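Local structure of uncharacterized protein (Bacteroides eggerthii DSM 20697, 4ECO) at residues E230-E233 with Y234-Q237; A26-I29 with K30-A34. The protein is of unknown function but is built largely of leucine-rich repeats, a scaffold that probably binds other proteins. All coordinates share one frame; numbering follows the deposited sequence.

Contact 1 (E230-E233 with Y234-Q237); sequences ENSE and YAQQ
The side-chain amides of Asn231 and Gln236 lie side by side and point the same way, their planes turned 53° apart. Gln236 NE2 comes within 3.7 Å of Asn231 OD1, too far for a hydrogen bond, and it also rests near Asn231 CA. The amide of Gln236 meets Glu230 as well, with CD 3.5 Å from Glu230 O. Its chain is folded back at the second torsion (chi2 -74°), which turns the amide toward the loop and away from the helix that follows. The aromatic ring here is that of Tyr234. The carbonyl carbon of Glu233 sits obliquely to this ring, and Asp99 and Ala100 of another loop touch its side chain.

Ser232 is the N-cap of helix 233-238. Its OG accepts from Ala235 N at 3.1 Å. The first torsion puts OG between the backbone N and the carbonyl carbon (chi1 67°), facing the first turn. Ala235 CB packs against this oxygen and lies 3.6 Å from Glu230 O. OG also lies within hydrogen-bonding reach of Asn229 O and Asp99 OD2, which would have to share its single proton. The backbone then takes over the helical pattern. Gln236 N donates to Ser232 O at 3.0 Å, and Gln237 N donates to Glu233 O at 3.2 Å.

The contact is thus a serine N-cap at the surface. The hydroxyl satisfies an amide of the first turn that has no earlier helical carbonyl to bind. It also ties the helix start to the preceding loop or to Asp99. The negative charge of Asp99 beside the N-terminal end would probably suit the helix dipole. The side-chain amides of Asn231 and Gln236 add a loose, non-hydrogen-bonded contact.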
# COMPACT_ATOMS: atom_id res chain seq x y z
N GLU A 230 41.34 -7.84 10.16
CA GLU A 230 41.69 -7.99 11.57
C GLU A 230 43.09 -7.42 11.93
O GLU A 230 43.35 -7.22 13.12
CB GLU A 230 41.61 -9.45 12.01
CG GLU A 230 42.53 -10.40 11.27
CD GLU A 230 42.62 -11.79 11.87
OE1 GLU A 230 42.48 -11.92 13.11
OE2 GLU A 230 42.90 -12.74 11.10
N ASN A 231 43.94 -7.12 10.92
CA ASN A 231 45.29 -6.57 11.15
C ASN A 231 45.36 -5.04 10.97
O ASN A 231 46.46 -4.47 10.99
CB ASN A 231 46.30 -7.25 10.24
CG ASN A 231 46.54 -8.70 10.60
OD1 ASN A 231 46.72 -9.07 11.78
ND2 ASN A 231 46.55 -9.54 9.59
N SER A 232 44.19 -4.36 10.85
CA SER A 232 44.12 -2.90 10.74
C SER A 232 44.31 -2.26 12.11
O SER A 232 44.05 -2.90 13.13
CB SER A 232 42.79 -2.47 10.13
OG SER A 232 41.67 -2.74 10.95
N GLU A 233 44.71 -0.98 12.13
CA GLU A 233 44.92 -0.22 13.37
C GLU A 233 43.63 -0.16 14.18
O GLU A 233 43.66 -0.31 15.41
CB GLU A 233 45.45 1.20 13.06
CG GLU A 233 46.98 1.31 13.07
CD GLU A 233 47.58 2.71 13.02
OE1 GLU A 233 46.86 3.69 13.34
OE2 GLU A 233 48.79 2.82 12.71
N TYR A 234 42.49 -0.00 13.47
CA TYR A 234 41.14 0.06 14.02
C TYR A 234 40.77 -1.28 14.67
O TYR A 234 40.52 -1.31 15.88
CB TYR A 234 40.12 0.46 12.95
CG TYR A 234 40.42 1.79 12.27
CD1 TYR A 234 40.08 3.00 12.88
CD2 TYR A 234 41.03 1.83 11.02
CE1 TYR A 234 40.36 4.22 12.26
CE2 TYR A 234 41.33 3.05 10.41
CZ TYR A 234 40.98 4.24 11.02
OH TYR A 234 41.26 5.43 10.40
N ALA A 235 40.78 -2.40 13.88
CA ALA A 235 40.43 -3.75 14.34
C ALA A 235 41.23 -4.12 15.57
O ALA A 235 40.63 -4.51 16.57
CB ALA A 235 40.65 -4.78 13.25
N GLN A 236 42.56 -3.90 15.54
CA GLN A 236 43.48 -4.19 16.64
C GLN A 236 43.07 -3.43 17.90
O GLN A 236 43.14 -3.98 18.99
CB GLN A 236 44.94 -3.87 16.27
CG GLN A 236 45.53 -4.63 15.06
CD GLN A 236 45.89 -6.09 15.24
OE1 GLN A 236 45.27 -6.85 16.01
NE2 GLN A 236 46.87 -6.54 14.45
N GLN A 237 42.61 -2.17 17.75
CA GLN A 237 42.20 -1.35 18.89
C GLN A 237 40.87 -1.87 19.46
O GLN A 237 40.81 -2.16 20.66
CB GLN A 237 42.08 0.14 18.50
CG GLN A 237 41.80 1.08 19.68
CD GLN A 237 41.41 2.48 19.29
OE1 GLN A 237 41.79 3.03 18.24
NE2 GLN A 237 40.62 3.12 20.15

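Contact 2 (A26-I29 with K30-A34); sequences AEYI and KDYLA
Lys30 reaches back one turn to Glu27 and forms a salt bridge, with NZ 3.0 Å from Glu27 OE1. NZ comes from the syn side, 22° out of the carboxylate plane. A weaker bond runs to OE2. Lys30 is bent at its third and fourth torsions (chi3 81°), which curls the ammonium group over to the acid. Gln103 bonds to both Glu27 OE1 and Lys30 NZ. An alanine in place of Lys30 would keep the backbone bond to Ala26 O, but would probably leave Glu27 without its ammonium partner, held mainly by Gln103, whose OE1 would also lose a donor.

Asp31 follows, its N bonded to Glu27 O at 3.0 Å and its CB resting against Tyr28 O. Its buried carboxylate is taken up by a salt bridge to Arg82 and by hydrogen bonds from Gln103 and Val83 N.

Tyr32 comes next. The edge of Tyr28 points at a face of its ring in an offset edge-to-face pair, centroids 5.7 Å apart and planes at 85°. Tyr28 CD2 makes the touch, 3.7 Å from Tyr32 CE2. Tyr28 O sits over the centre of one face of the Tyr32 ring, 3.2 Å above its plane.

Leu33 N donates to Ile29 O at 3.1 Å.

The chemistry differs around the first two turns of helix 27-41. One side is charged, and there Lys30 and Arg82 would probably balance Glu27 and Asp31, Arg82 chiefly Asp31. Another side is aromatic: the ring edge of Tyr28 meets the face of Tyr32.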
# COMPACT_ATOMS: atom_id res chain seq x y z
N ALA A 26 43.04 15.51 16.96
CA ALA A 26 41.64 15.76 17.33
C ALA A 26 40.70 14.74 16.70
O ALA A 26 40.96 14.27 15.59
CB ALA A 26 41.24 17.16 16.90
N GLU A 27 39.60 14.40 17.40
CA GLU A 27 38.64 13.36 16.99
C GLU A 27 37.98 13.66 15.66
O GLU A 27 37.88 12.75 14.84
CB GLU A 27 37.56 13.12 18.06
CG GLU A 27 38.04 12.30 19.25
CD GLU A 27 38.67 10.95 18.94
OE1 GLU A 27 38.16 10.23 18.05
OE2 GLU A 27 39.68 10.61 19.60
N TYR A 28 37.57 14.91 15.42
CA TYR A 28 36.92 15.25 14.16
C TYR A 28 37.89 15.02 12.98
O TYR A 28 37.46 14.55 11.93
CB TYR A 28 36.36 16.68 14.21
CG TYR A 28 37.38 17.77 14.02
CD1 TYR A 28 38.16 18.21 15.08
CD2 TYR A 28 37.54 18.39 12.78
CE1 TYR A 28 39.11 19.22 14.91
CE2 TYR A 28 38.47 19.42 12.61
CZ TYR A 28 39.26 19.82 13.67
OH TYR A 28 40.18 20.83 13.50
N ILE A 29 39.21 15.25 13.18
CA ILE A 29 40.24 14.97 12.17
C ILE A 29 40.34 13.42 11.96
O ILE A 29 40.37 12.95 10.81
CB ILE A 29 41.59 15.62 12.60
CG1 ILE A 29 41.50 17.18 12.65
CG2 ILE A 29 42.78 15.13 11.76
CD1 ILE A 29 41.38 17.97 11.26
N LYS A 30 40.35 12.63 13.06
CA LYS A 30 40.43 11.16 13.01
C LYS A 30 39.24 10.60 12.17
O LYS A 30 39.44 9.64 11.40
CB LYS A 30 40.46 10.57 14.43
CG LYS A 30 41.78 10.88 15.18
CD LYS A 30 41.73 10.73 16.73
CE LYS A 30 41.88 9.31 17.27
NZ LYS A 30 40.58 8.61 17.48
N ASP A 31 38.05 11.26 12.28
CA ASP A 31 36.82 10.93 11.56
C ASP A 31 36.97 11.08 10.07
O ASP A 31 36.39 10.32 9.31
CB ASP A 31 35.65 11.85 12.00
CG ASP A 31 34.93 11.48 13.29
OD1 ASP A 31 35.40 10.57 14.01
OD2 ASP A 31 33.90 12.14 13.59
N TYR A 32 37.69 12.14 9.67
CA TYR A 32 37.93 12.50 8.28
C TYR A 32 38.93 11.51 7.65
O TYR A 32 38.79 11.16 6.48
CB TYR A 32 38.44 13.93 8.18
CG TYR A 32 37.50 15.02 8.69
CD1 TYR A 32 36.14 14.76 8.92
CD2 TYR A 32 37.95 16.32 8.87
CE1 TYR A 32 35.29 15.75 9.41
CE2 TYR A 32 37.10 17.33 9.31
CZ TYR A 32 35.77 17.04 9.58
OH TYR A 32 34.96 18.07 9.99
N LEU A 33 39.90 11.02 8.44
CA LEU A 33 40.83 10.02 7.94
C LEU A 33 40.08 8.70 7.72
O LEU A 33 40.40 7.96 6.78
CB LEU A 33 42.02 9.83 8.88
CG LEU A 33 42.81 11.09 9.20
CD1 LEU A 33 43.79 10.84 10.33
CD2 LEU A 33 43.53 11.64 7.98
N ALA A 34 39.02 8.46 8.56
CA ALA A 34 38.12 7.31 8.44
C ALA A 34 37.26 7.47 7.17
O ALA A 34 37.19 6.53 6.37
CB ALA A 34 37.24 7.18 9.67

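Contact 2 comes first along the chain, at the start of helix 27-41. Contact 1 follows some 200 residues later, at the start of helix 233-238, after strand 210-214. Their centres are 16 Å apart, and both lie far from the chain centre, at 43 and 45 Å. They touch where Tyr234 OH packs 4.2 Å from Ala34 CA. Both also meet the segment between strands 96-97 and 109-111: Asp99 and Ala100 serve contact 1, Gln103 and Leu104 contact 2. Two helix starts distant in sequence are thus joined to one loop. They lie in the N-terminal half of a repeat protein whose parallel strands run on toward the C-terminus.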